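Local structure of tyrosine recombinase XerH (Helicobacter pylori, 5JK0) at residues L24-T29 and L46-N50; T75-L80 and N128-L133; L258-L262 and L274-N278. The protein cuts and rejoins DNA at specific sites as a tyrosine recombinase and takes part in chromosome segregation. All coordinates share one frame; numbering follows the deposited sequence.

Contact 1 (L24-T29 and L46-N50); sequences LRYKCT and LNELN. With nucleotides of chain G.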
loop_
_atom_site.group_PDB
_atom_site.type_symbol
_atom_site.label_atom_id
_atom_site.label_comp_id
_atom_site.label_asym_id
_atom_site.label_seq_id
_atom_site.Cartn_x
_atom_site.Cartn_y
_atom_site.Cartn_z
ATOM N N LEU D 24 10.191 -24.847 19.740
ATOM C CA LEU D 24 11.341 -25.082 18.875
ATOM C C LEU D 24 11.454 -26.548 18.467
ATOM O O LEU D 24 11.931 -26.856 17.375
ATOM C CB LEU D 24 12.630 -24.623 19.562
ATOM C CG LEU D 24 12.797 -23.109 19.710
ATOM C CD1 LEU D 24 14.072 -22.773 20.466
ATOM C CD2 LEU D 24 12.788 -22.438 18.343
ATOM N N ARG D 25 11.016 -27.451 19.340
ATOM C CA ARG D 25 11.022 -28.871 19.006
ATOM C C ARG D 25 9.961 -29.168 17.956
ATOM O O ARG D 25 10.169 -29.990 17.065
ATOM C CB ARG D 25 10.785 -29.736 20.246
ATOM C CG ARG D 25 10.983 -31.226 19.984
ATOM C CD ARG D 25 10.539 -32.079 21.159
ATOM N NE ARG D 25 10.925 -33.477 20.987
ATOM C CZ ARG D 25 10.219 -34.373 20.303
ATOM N NH1 ARG D 25 10.650 -35.623 20.202
ATOM N NH2 ARG D 25 9.083 -34.019 19.720
ATOM N N TYR D 26 8.822 -28.492 18.071
ATOM C CA TYR D 26 7.741 -28.643 17.106
ATOM C C TYR D 26 8.169 -28.168 15.723
ATOM O O TYR D 26 7.847 -28.797 14.716
ATOM C CB TYR D 26 6.499 -27.875 17.560
ATOM C CG TYR D 26 5.512 -27.620 16.443
ATOM C CD1 TYR D 26 4.752 -28.655 15.913
ATOM C CD2 TYR D 26 5.342 -26.346 15.918
ATOM C CE1 TYR D 26 3.852 -28.429 14.890
ATOM C CE2 TYR D 26 4.442 -26.110 14.896
ATOM C CZ TYR D 26 3.700 -27.154 14.387
ATOM O OH TYR D 26 2.803 -26.926 13.369
ATOM N N LYS D 27 8.893 -27.055 15.684
ATOM C CA LYS D 27 9.369 -26.505 14.421
ATOM C C LYS D 27 10.380 -27.442 13.769
ATOM O O LYS D 27 10.421 -27.561 12.548
ATOM C CB LYS D 27 9.989 -25.122 14.632
ATOM C CG LYS D 27 9.038 -24.104 15.242
ATOM C CD LYS D 27 7.760 -23.966 14.430
ATOM C CE LYS D 27 8.027 -23.349 13.066
ATOM N NZ LYS D 27 6.769 -23.159 12.289
ATOM N N CYS D 28 11.183 -28.114 14.586
ATOM C CA CYS D 28 12.176 -29.054 14.075
ATOM C C CYS D 28 11.522 -30.232 13.358
ATOM O O CYS D 28 12.096 -30.796 12.426
ATOM C CB CYS D 28 13.068 -29.565 15.207
ATOM S SG CYS D 28 14.319 -28.386 15.763
ATOM N N THR D 29 10.321 -30.596 13.792
ATOM C CA THR D 29 9.609 -31.725 13.203
ATOM C C THR D 29 8.676 -31.289 12.078
ATOM O O THR D 29 8.310 -32.093 11.219
ATOM C CB THR D 29 8.793 -32.489 14.265
ATOM O OG1 THR D 29 7.805 -31.619 14.833
ATOM C CG2 THR D 29 9.703 -33.005 15.369
ATOM N N LEU D 46 16.128 -33.891 19.084
ATOM C CA LEU D 46 14.740 -34.080 19.487
ATOM C C LEU D 46 14.659 -34.685 20.885
ATOM O O LEU D 46 13.747 -34.375 21.654
ATOM C CB LEU D 46 14.003 -34.969 18.484
ATOM C CG LEU D 46 13.892 -34.447 17.050
ATOM C CD1 LEU D 46 13.145 -35.442 16.177
ATOM C CD2 LEU D 46 13.214 -33.087 17.020
ATOM N N ASN D 47 15.617 -35.547 21.207
ATOM C CA ASN D 47 15.671 -36.180 22.518
ATOM C C ASN D 47 15.962 -35.174 23.626
ATOM O O ASN D 47 15.378 -35.242 24.706
ATOM C CB ASN D 47 16.724 -37.291 22.531
ATOM N N GLU D 48 16.865 -34.237 23.351
ATOM C CA GLU D 48 17.218 -33.213 24.328
ATOM C C GLU D 48 16.072 -32.229 24.536
ATOM O O GLU D 48 15.864 -31.732 25.643
ATOM C CB GLU D 48 18.476 -32.459 23.894
ATOM C CG GLU D 48 19.703 -33.336 23.728
ATOM C CD GLU D 48 20.969 -32.527 23.521
ATOM O OE1 GLU D 48 21.142 -31.505 24.218
ATOM O OE2 GLU D 48 21.789 -32.911 22.658
ATOM N N LEU D 49 15.328 -31.959 23.469
ATOM C CA LEU D 49 14.237 -30.991 23.518
ATOM C C LEU D 49 12.985 -31.558 24.182
ATOM O O LEU D 49 12.023 -30.830 24.425
ATOM C CB LEU D 49 13.904 -30.500 22.107
ATOM C CG LEU D 49 14.973 -29.652 21.417
ATOM C CD1 LEU D 49 14.576 -29.344 19.981
ATOM C CD2 LEU D 49 15.221 -28.366 22.192
ATOM N N ASN D 50 12.998 -32.856 24.476
ATOM C CA ASN D 50 11.874 -33.491 25.155
ATOM C C ASN D 50 11.877 -33.210 26.653
ATOM O O ASN D 50 10.901 -33.490 27.349
ATOM C CB ASN D 50 11.880 -35.001 24.912
ATOM C CG ASN D 50 11.108 -35.393 23.668
ATOM O OD1 ASN D 50 11.654 -36.004 22.751
ATOM N ND2 ASN D 50 9.827 -35.042 23.634
ATOM P P DT G 19 5.969 -21.681 9.018
ATOM O OP1 DT G 19 4.573 -22.087 9.292
ATOM O OP2 DT G 19 6.948 -21.604 10.126
ATOM O "O5'" DT G 19 6.587 -22.648 7.903
ATOM C "C5'" DT G 19 5.878 -22.865 6.683
ATOM C "C4'" DT G 19 6.813 -22.810 5.483
ATOM O "O4'" DT G 19 7.159 -21.432 5.192
ATOM C "C3'" DT G 19 8.139 -23.562 5.648
ATOM O "O3'" DT G 19 8.368 -24.393 4.518
ATOM C "C2'" DT G 19 9.177 -22.443 5.742
ATOM C "C1'" DT G 19 8.531 -21.357 4.901
ATOM N N1 DT G 19 9.010 -19.983 5.223
ATOM C C2 DT G 19 9.573 -19.215 4.230
ATOM O O2 DT G 19 9.704 -19.600 3.081
ATOM N N3 DT G 19 9.978 -17.970 4.630
ATOM C C4 DT G 19 9.881 -17.427 5.898
ATOM O O4 DT G 19 10.276 -16.295 6.158
ATOM C C5 DT G 19 9.282 -18.284 6.893
ATOM C C7 DT G 19 9.123 -17.804 8.304
ATOM C C6 DT G 19 8.879 -19.507 6.512
#
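L24 and L49 meet at the inner end of this contact, where CD1 of L49 comes within 4.5 Å of the backbone C of L24. Both leucines also pack on helix 55-68. R25 follows and carries most of the contact. Its CG stands anti to the backbone N (chi1 -172°) and the chain stays extended to NE, which lays it across the end of the 46-50 segment. The aliphatic part slides past L49 in the opposite direction, with R25 CG 3.7 Å from L49 CB. Beyond it, R25 NE donates to the backbone O of L46 over 3.0 Å. The bond is fairly straight (161°), and that oxygen lies at the edge of the guanidinium, close to its plane. R25 NH1 also makes a weak, bent bond to N50 OD1 at 2.8 Å. The N50 amide lies over one face of the guanidinium, turned 46° from it, but which way round it sits is doubtful. K27 makes its bond elsewhere, from NZ to OP2 of DT19 of chain G. C28 CB packs on L46 CD2 at 4.0 Å. T29, exposed, touches the same methyl through CG2, and its OG1 bonds back to the backbone O of Y26. The arrangement is helix packing within the SAM-like N-terminal domain of phage-type integrases, with an arginine holding a backbone carbonyl of the 46-50 segment.

Contact 2 (T75-L80 and N128-L133); sequences TYALPL and NYRIAL. With nucleotides of chain G; nucleotides of chain H.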
loop_
_atom_site.group_PDB
_atom_site.type_symbol
_atom_site.label_atom_id
_atom_site.label_comp_id
_atom_site.label_asym_id
_atom_site.label_seq_id
_atom_site.Cartn_x
_atom_site.Cartn_y
_atom_site.Cartn_z
ATOM N N THR D 75 15.722 -19.288 11.872
ATOM C CA THR D 75 14.836 -18.133 11.802
ATOM C C THR D 75 14.089 -17.920 13.119
ATOM O O THR D 75 13.717 -16.796 13.459
ATOM C CB THR D 75 13.819 -18.288 10.651
ATOM O OG1 THR D 75 14.512 -18.636 9.445
ATOM C CG2 THR D 75 13.045 -16.996 10.426
ATOM N N TYR D 76 13.889 -19.001 13.866
ATOM C CA TYR D 76 13.092 -18.944 15.088
ATOM C C TYR D 76 13.931 -18.980 16.365
ATOM O O TYR D 76 13.544 -18.404 17.382
ATOM C CB TYR D 76 12.086 -20.096 15.109
ATOM C CG TYR D 76 11.011 -19.988 14.053
ATOM C CD1 TYR D 76 9.837 -19.287 14.300
ATOM C CD2 TYR D 76 11.168 -20.586 12.808
ATOM C CE1 TYR D 76 8.850 -19.183 13.338
ATOM C CE2 TYR D 76 10.185 -20.488 11.840
ATOM C CZ TYR D 76 9.029 -19.785 12.111
ATOM O OH TYR D 76 8.047 -19.682 11.151
ATOM N N ALA D 77 15.075 -19.656 16.308
ATOM C CA ALA D 77 15.878 -19.924 17.499
ATOM C C ALA D 77 16.391 -18.658 18.187
ATOM O O ALA D 77 16.006 -18.359 19.318
ATOM C CB ALA D 77 17.048 -20.831 17.144
ATOM N N LEU D 78 17.261 -17.924 17.502
ATOM C CA LEU D 78 17.911 -16.751 18.087
ATOM C C LEU D 78 16.946 -15.654 18.569
ATOM O O LEU D 78 17.110 -15.155 19.683
ATOM C CB LEU D 78 18.918 -16.156 17.094
ATOM C CG LEU D 78 19.697 -14.922 17.561
ATOM C CD1 LEU D 78 21.187 -15.102 17.321
ATOM C CD2 LEU D 78 19.194 -13.671 16.857
ATOM N N PRO D 79 15.944 -15.267 17.749
ATOM C CA PRO D 79 15.072 -14.183 18.227
ATOM C C PRO D 79 14.312 -14.511 19.515
ATOM O O PRO D 79 14.080 -13.616 20.327
ATOM C CB PRO D 79 14.091 -13.987 17.067
ATOM C CG PRO D 79 14.819 -14.478 15.872
ATOM C CD PRO D 79 15.617 -15.645 16.361
ATOM N N LEU D 80 13.939 -15.774 19.702
ATOM C CA LEU D 80 13.180 -16.167 20.887
ATOM C C LEU D 80 14.073 -16.278 22.123
ATOM O O LEU D 80 13.631 -16.012 23.239
ATOM C CB LEU D 80 12.445 -17.485 20.639
ATOM C CG LEU D 80 11.352 -17.425 19.567
ATOM C CD1 LEU D 80 10.535 -18.708 19.550
ATOM C CD2 LEU D 80 10.452 -16.213 19.772
ATOM N N ASN D 128 11.531 -10.851 10.466
ATOM C CA ASN D 128 11.795 -12.209 10.935
ATOM C C ASN D 128 11.556 -12.352 12.434
ATOM O O ASN D 128 11.008 -13.356 12.891
ATOM C CB ASN D 128 13.228 -12.622 10.600
ATOM C CG ASN D 128 13.463 -12.759 9.110
ATOM O OD1 ASN D 128 12.527 -12.963 8.336
ATOM N ND2 ASN D 128 14.720 -12.652 8.699
ATOM N N TYR D 129 11.978 -11.345 13.194
ATOM C CA TYR D 129 11.751 -11.314 14.635
ATOM C C TYR D 129 10.260 -11.317 14.948
ATOM O O TYR D 129 9.803 -12.033 15.838
ATOM C CB TYR D 129 12.412 -10.084 15.259
ATOM C CG TYR D 129 13.874 -10.257 15.598
ATOM C CD1 TYR D 129 14.782 -10.704 14.648
ATOM C CD2 TYR D 129 14.350 -9.954 16.866
ATOM C CE1 TYR D 129 16.121 -10.859 14.956
ATOM C CE2 TYR D 129 15.686 -10.103 17.183
ATOM C CZ TYR D 129 16.568 -10.554 16.223
ATOM O OH TYR D 129 17.899 -10.702 16.537
ATOM N N ARG D 130 9.512 -10.507 14.205
ATOM C CA ARG D 130 8.069 -10.404 14.378
ATOM C C ARG D 130 7.379 -11.737 14.102
ATOM O O ARG D 130 6.548 -12.189 14.888
ATOM C CB ARG D 130 7.502 -9.317 13.462
ATOM C CG ARG D 130 5.989 -9.207 13.485
ATOM C CD ARG D 130 5.507 -8.126 12.530
ATOM N NE ARG D 130 4.051 -8.087 12.440
ATOM C CZ ARG D 130 3.336 -8.830 11.602
ATOM N NH1 ARG D 130 3.944 -9.673 10.778
ATOM N NH2 ARG D 130 2.013 -8.732 11.586
ATOM N N ILE D 131 7.734 -12.360 12.982
ATOM C CA ILE D 131 7.184 -13.660 12.606
ATOM C C ILE D 131 7.497 -14.719 13.665
ATOM O O ILE D 131 6.659 -15.567 13.979
ATOM C CB ILE D 131 7.728 -14.120 11.236
ATOM C CG1 ILE D 131 7.225 -13.196 10.126
ATOM C CG2 ILE D 131 7.324 -15.557 10.940
ATOM C CD1 ILE D 131 7.803 -13.512 8.764
ATOM N N ALA D 132 8.703 -14.653 14.222
ATOM C CA ALA D 132 9.122 -15.590 15.259
ATOM C C ALA D 132 8.275 -15.435 16.519
ATOM O O ALA D 132 7.797 -16.421 17.082
ATOM C CB ALA D 132 10.594 -15.397 15.583
ATOM N N LEU D 133 8.093 -14.189 16.951
ATOM C CA LEU D 133 7.296 -13.891 18.139
ATOM C C LEU D 133 5.840 -14.305 17.955
ATOM O O LEU D 133 5.221 -14.850 18.871
ATOM C CB LEU D 133 7.375 -12.400 18.479
ATOM C CG LEU D 133 8.709 -11.877 19.020
ATOM C CD1 LEU D 133 8.688 -10.358 19.109
ATOM C CD2 LEU D 133 9.019 -12.488 20.379
ATOM P P DT G 19 5.969 -21.681 9.018
ATOM O OP1 DT G 19 4.573 -22.087 9.292
ATOM O OP2 DT G 19 6.948 -21.604 10.126
ATOM O "O5'" DT G 19 6.587 -22.648 7.903
ATOM C "C5'" DT G 19 5.878 -22.865 6.683
ATOM C "C4'" DT G 19 6.813 -22.810 5.483
ATOM O "O4'" DT G 19 7.159 -21.432 5.192
ATOM C "C3'" DT G 19 8.139 -23.562 5.648
ATOM O "O3'" DT G 19 8.368 -24.393 4.518
ATOM C "C2'" DT G 19 9.177 -22.443 5.742
ATOM C "C1'" DT G 19 8.531 -21.357 4.901
ATOM N N1 DT G 19 9.010 -19.983 5.223
ATOM C C2 DT G 19 9.573 -19.215 4.230
ATOM O O2 DT G 19 9.704 -19.600 3.081
ATOM N N3 DT G 19 9.978 -17.970 4.630
ATOM C C4 DT G 19 9.881 -17.427 5.898
ATOM O O4 DT G 19 10.276 -16.295 6.158
ATOM C C5 DT G 19 9.282 -18.284 6.893
ATOM C C7 DT G 19 9.123 -17.804 8.304
ATOM C C6 DT G 19 8.879 -19.507 6.512
ATOM P P DT G 20 9.514 -25.519 4.560
ATOM O OP1 DT G 20 9.034 -26.662 3.752
ATOM O OP2 DT G 20 9.900 -25.724 5.973
ATOM O "O5'" DT G 20 10.750 -24.837 3.807
ATOM C "C5'" DT G 20 10.634 -24.484 2.435
ATOM C "C4'" DT G 20 11.814 -23.637 1.988
ATOM O "O4'" DT G 20 11.783 -22.362 2.667
ATOM C "C3'" DT G 20 13.197 -24.239 2.273
ATOM O "O3'" DT G 20 13.873 -24.501 1.046
ATOM C "C2'" DT G 20 13.919 -23.167 3.109
ATOM C "C1'" DT G 20 13.101 -21.916 2.829
ATOM N N1 DT G 20 13.133 -20.918 3.938
ATOM C C2 DT G 20 13.662 -19.671 3.703
ATOM O O2 DT G 20 14.112 -19.328 2.624
ATOM N N3 DT G 20 13.644 -18.828 4.784
ATOM C C4 DT G 20 13.163 -19.105 6.050
ATOM O O4 DT G 20 13.191 -18.281 6.958
ATOM C C5 DT G 20 12.622 -20.432 6.230
ATOM C C7 DT G 20 12.071 -20.849 7.562
ATOM C C6 DT G 20 12.634 -21.266 5.177
ATOM P P DA H 11 18.720 -7.049 2.932
ATOM O OP1 DA H 11 19.115 -6.997 1.508
ATOM O OP2 DA H 11 18.644 -5.802 3.723
ATOM O "O5'" DA H 11 17.302 -7.783 3.062
ATOM C "C5'" DA H 11 16.658 -8.311 1.908
ATOM C "C4'" DA H 11 17.235 -9.664 1.528
ATOM O "O4'" DA H 11 17.168 -10.561 2.668
ATOM C "C3'" DA H 11 16.508 -10.368 0.380
ATOM O "O3'" DA H 11 17.443 -10.848 -0.574
ATOM C "C2'" DA H 11 15.758 -11.512 1.062
ATOM C "C1'" DA H 11 16.643 -11.804 2.263
ATOM N N9 DA H 11 15.914 -12.386 3.387
ATOM C C8 DA H 11 15.523 -11.751 4.532
ATOM N N7 DA H 11 14.874 -12.523 5.371
ATOM C C5 DA H 11 14.833 -13.751 4.730
ATOM C C6 DA H 11 14.281 -14.995 5.096
ATOM N N6 DA H 11 13.639 -15.206 6.250
ATOM N N1 DA H 11 14.416 -16.018 4.226
ATOM C C2 DA H 11 15.060 -15.803 3.073
ATOM N N3 DA H 11 15.618 -14.680 2.620
ATOM C C4 DA H 11 15.468 -13.683 3.505
#
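A132 is the knob of this contact. Its methyl sits in a hole formed by T75, Y76, P79 and L80, with A132 CB 4.1 Å from P79 CB. The axes approach to 8.9 Å and cross nearly at right angles (-89°), a spacing consistent with the small knob. Beside the knob, P79 lies over the Y129 ring. P79 CB stands 3.9 Å from the ring centroid, almost on the normal, in a CH-pi contact. Helix 74-93 is kinked at this proline, whose N has no bond to the turn before. On the other flank L80 CD2 meets L133 CD2 at 4.0 Å. Y129 and L133 pack in turn on helix 107-117. Both helices belong to the core-binding domain of the tyrosine recombinase, and one end of their crossing faces the DNA.

Toward the DNA the protein packing is looser. T75 CG2 comes no nearer to N128 CB than 4.4 Å, and the polar groups turn to the DNA instead. T75 OG1 lies anti to its own carbonyl carbon (chi1 -50°) and donates to O4 of DT20 of chain G over 2.8 Å. The N128 amide reads the adenine of DA11 of chain H with both ends. OD1 accepts from N6 at 3.3 Å, and ND2 gives a weak bond to N7. Y76 packs against A132 through CD1, while its hydroxyl reaches OP2 of DT19 of chain G. I131 CG2 touches the methyl C7 of the same thymine at 3.9 Å. At the outer edge L78 lies partly exposed, and its side chain crosses that of Y129 obliquely, bringing its CD2 to the hydroxyl.

Contact 3 (L258-L262 and L274-N278); sequences LKEWL and LLFCN. With nucleotides of chain H.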
loop_
_atom_site.group_PDB
_atom_site.type_symbol
_atom_site.label_atom_id
_atom_site.label_comp_id
_atom_site.label_asym_id
_atom_site.label_seq_id
_atom_site.Cartn_x
_atom_site.Cartn_y
_atom_site.Cartn_z
ATOM N N LEU D 258 34.974 -31.127 -17.136
ATOM C CA LEU D 258 34.321 -32.274 -16.515
ATOM C C LEU D 258 35.180 -33.530 -16.616
ATOM O O LEU D 258 35.286 -34.298 -15.662
ATOM C CB LEU D 258 32.951 -32.520 -17.152
ATOM C CG LEU D 258 32.126 -33.665 -16.564
ATOM C CD1 LEU D 258 31.854 -33.428 -15.088
ATOM C CD2 LEU D 258 30.824 -33.837 -17.332
ATOM N N LYS D 259 35.796 -33.733 -17.777
ATOM C CA LYS D 259 36.671 -34.880 -17.983
ATOM C C LYS D 259 37.900 -34.793 -17.084
ATOM O O LYS D 259 38.329 -35.789 -16.505
ATOM C CB LYS D 259 37.096 -34.977 -19.450
ATOM N N GLU D 260 38.455 -33.592 -16.967
ATOM C CA GLU D 260 39.656 -33.373 -16.167
ATOM C C GLU D 260 39.381 -33.533 -14.675
ATOM O O GLU D 260 40.193 -34.099 -13.942
ATOM C CB GLU D 260 40.232 -31.984 -16.447
ATOM C CG GLU D 260 41.508 -31.675 -15.684
ATOM C CD GLU D 260 42.032 -30.281 -15.966
ATOM O OE1 GLU D 260 41.370 -29.536 -16.718
ATOM O OE2 GLU D 260 43.108 -29.930 -15.434
ATOM N N TRP D 261 38.231 -33.036 -14.229
ATOM C CA TRP D 261 37.876 -33.084 -12.814
ATOM C C TRP D 261 37.556 -34.501 -12.346
ATOM O O TRP D 261 37.964 -34.905 -11.256
ATOM C CB TRP D 261 36.693 -32.156 -12.527
ATOM C CG TRP D 261 35.990 -32.449 -11.232
ATOM C CD1 TRP D 261 34.663 -32.719 -11.067
ATOM C CD2 TRP D 261 36.578 -32.512 -9.925
ATOM N NE1 TRP D 261 34.386 -32.940 -9.740
ATOM C CE2 TRP D 261 35.544 -32.823 -9.019
ATOM C CE3 TRP D 261 37.877 -32.338 -9.435
ATOM C CZ2 TRP D 261 35.769 -32.960 -7.650
ATOM C CZ3 TRP D 261 38.098 -32.477 -8.077
ATOM C CH2 TRP D 261 37.048 -32.783 -7.200
ATOM N N LEU D 262 36.833 -35.254 -13.169
ATOM C CA LEU D 262 36.471 -36.628 -12.825
ATOM C C LEU D 262 37.705 -37.510 -12.660
ATOM O O LEU D 262 37.686 -38.478 -11.901
ATOM C CB LEU D 262 35.542 -37.220 -13.885
ATOM C CG LEU D 262 34.102 -36.702 -13.873
ATOM C CD1 LEU D 262 33.300 -37.318 -15.009
ATOM C CD2 LEU D 262 33.443 -36.981 -12.531
ATOM N N LEU D 274 28.556 -38.277 -5.521
ATOM C CA LEU D 274 28.498 -36.823 -5.446
ATOM C C LEU D 274 29.591 -36.219 -6.324
ATOM O O LEU D 274 30.756 -36.603 -6.220
ATOM C CB LEU D 274 28.647 -36.356 -3.998
ATOM C CG LEU D 274 28.331 -34.894 -3.689
ATOM C CD1 LEU D 274 26.874 -34.578 -4.003
ATOM C CD2 LEU D 274 28.644 -34.587 -2.235
ATOM N N LEU D 275 29.214 -35.285 -7.191
ATOM C CA LEU D 275 30.153 -34.722 -8.158
ATOM C C LEU D 275 31.219 -33.857 -7.492
ATOM O O LEU D 275 32.414 -34.110 -7.638
ATOM C CB LEU D 275 29.408 -33.906 -9.217
ATOM C CG LEU D 275 30.273 -33.353 -10.351
ATOM C CD1 LEU D 275 31.031 -34.476 -11.040
ATOM C CD2 LEU D 275 29.425 -32.588 -11.353
ATOM N N PHE D 276 30.782 -32.834 -6.765
ATOM C CA PHE D 276 31.708 -31.947 -6.071
ATOM C C PHE D 276 31.847 -32.349 -4.606
ATOM O O PHE D 276 30.856 -32.646 -3.939
ATOM C CB PHE D 276 31.243 -30.493 -6.181
ATOM C CG PHE D 276 31.062 -30.020 -7.595
ATOM C CD1 PHE D 276 32.156 -29.675 -8.370
ATOM C CD2 PHE D 276 29.796 -29.916 -8.148
ATOM C CE1 PHE D 276 31.992 -29.241 -9.673
ATOM C CE2 PHE D 276 29.626 -29.482 -9.449
ATOM C CZ PHE D 276 30.725 -29.144 -10.213
ATOM N N CYS D 277 33.079 -32.357 -4.110
ATOM C CA CYS D 277 33.336 -32.752 -2.731
ATOM C C CYS D 277 34.562 -32.050 -2.157
ATOM O O CYS D 277 35.435 -31.598 -2.896
ATOM C CB CYS D 277 33.518 -34.268 -2.637
ATOM S SG CYS D 277 34.946 -34.907 -3.545
ATOM N N ASN D 278 34.617 -31.963 -0.831
ATOM C CA ASN D 278 35.782 -31.412 -0.153
ATOM C C ASN D 278 36.899 -32.445 -0.062
ATOM O O ASN D 278 36.813 -33.514 -0.667
ATOM C CB ASN D 278 35.405 -30.902 1.243
ATOM C CG ASN D 278 34.649 -31.934 2.067
ATOM O OD1 ASN D 278 34.842 -33.140 1.910
ATOM N ND2 ASN D 278 33.780 -31.457 2.951
ATOM P P DG H 4 38.601 -27.909 0.496
ATOM O OP1 DG H 4 38.050 -29.079 1.212
ATOM O OP2 DG H 4 38.873 -28.000 -0.956
ATOM O "O5'" DG H 4 37.648 -26.643 0.739
ATOM C "C5'" DG H 4 36.481 -26.756 1.555
ATOM C "C4'" DG H 4 36.838 -26.739 3.033
ATOM O "O4'" DG H 4 37.784 -25.680 3.294
ATOM C "C3'" DG H 4 35.679 -26.447 3.966
ATOM O "O3'" DG H 4 34.963 -27.642 4.247
ATOM C "C2'" DG H 4 36.387 -25.915 5.211
ATOM C "C1'" DG H 4 37.647 -25.249 4.637
ATOM N N9 DG H 4 37.610 -23.787 4.659
ATOM C C8 DG H 4 37.794 -22.939 3.593
ATOM N N7 DG H 4 37.712 -21.677 3.911
ATOM C C5 DG H 4 37.459 -21.684 5.277
ATOM C C6 DG H 4 37.273 -20.606 6.176
ATOM O O6 DG H 4 37.294 -19.392 5.932
ATOM N N1 DG H 4 37.040 -21.052 7.475
ATOM C C2 DG H 4 36.993 -22.371 7.857
ATOM N N2 DG H 4 36.755 -22.605 9.156
ATOM N N3 DG H 4 37.168 -23.392 7.026
ATOM C C4 DG H 4 37.395 -22.976 5.755
#
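Both W261 and L275 have CG anti to the backbone N (chi1 162° for W261), which carries the indole toward the 274-278 segment and the L275 side chain against its five-membered ring. The indole NE1 donates to the backbone O of L275 over 3.1 Å. The bond is bent, at 144° about the hydrogen. The oxygen lies near the plane of the indole, but NE1 stands well above the plane of the carbonyl. This bond links the helix side chain to the backbone of a segment without regular structure.

L275 adds the apolar half of the contact. Its CD1 lies 3.9 Å from W261 NE1 and also touches W261 CD1. The same methyl meets L262 CD2 at 3.8 Å, the two side chains crossing at about a right angle. L258 CD1 reaches it more loosely, at 4.3 Å. The F276 ring is nearly parallel to the five-membered ring of W261, with planes 13° apart, but so far displaced that little of one ring lies over the other. L275 CG lies 4.0 Å above the centre of the F276 ring, over one face.

N278, at the far end, approaches the DNA and gives an ND2 hydrogen bond to a phosphate. Within the catalytic domain, W261 also packs edge-to-face with Y268 and lies on R200 and L203 of helix 198-211. F276 touches L204 of that helix, and L275 makes backbone hydrogen bonds with L221. The contact thus joins helix 255-264 to the loop leading to helix 286-300, beside helix 198-211.

Overall arrangement
Contacts 1 and 2 lie in the same N-terminal DNA-binding part and touch each other: L24 and K27 pack on Y76, and both K27 and Y76 reach DT19 of chain G. Contact 3 belongs to the catalytic part, about 39 Å from contact 2 between centres, on the other side of the chain's centre. Contacts 2 and 3 are buried, whereas contact 1 is partly buried, with exposed residues at its edge. Contacts 1 and 3 each use a side-chain N-H on a backbone carbonyl. Contact 2 has no hydrogen bond between its segments and relies on apolar helix packing, with its polar side chains turned to bases and phosphate.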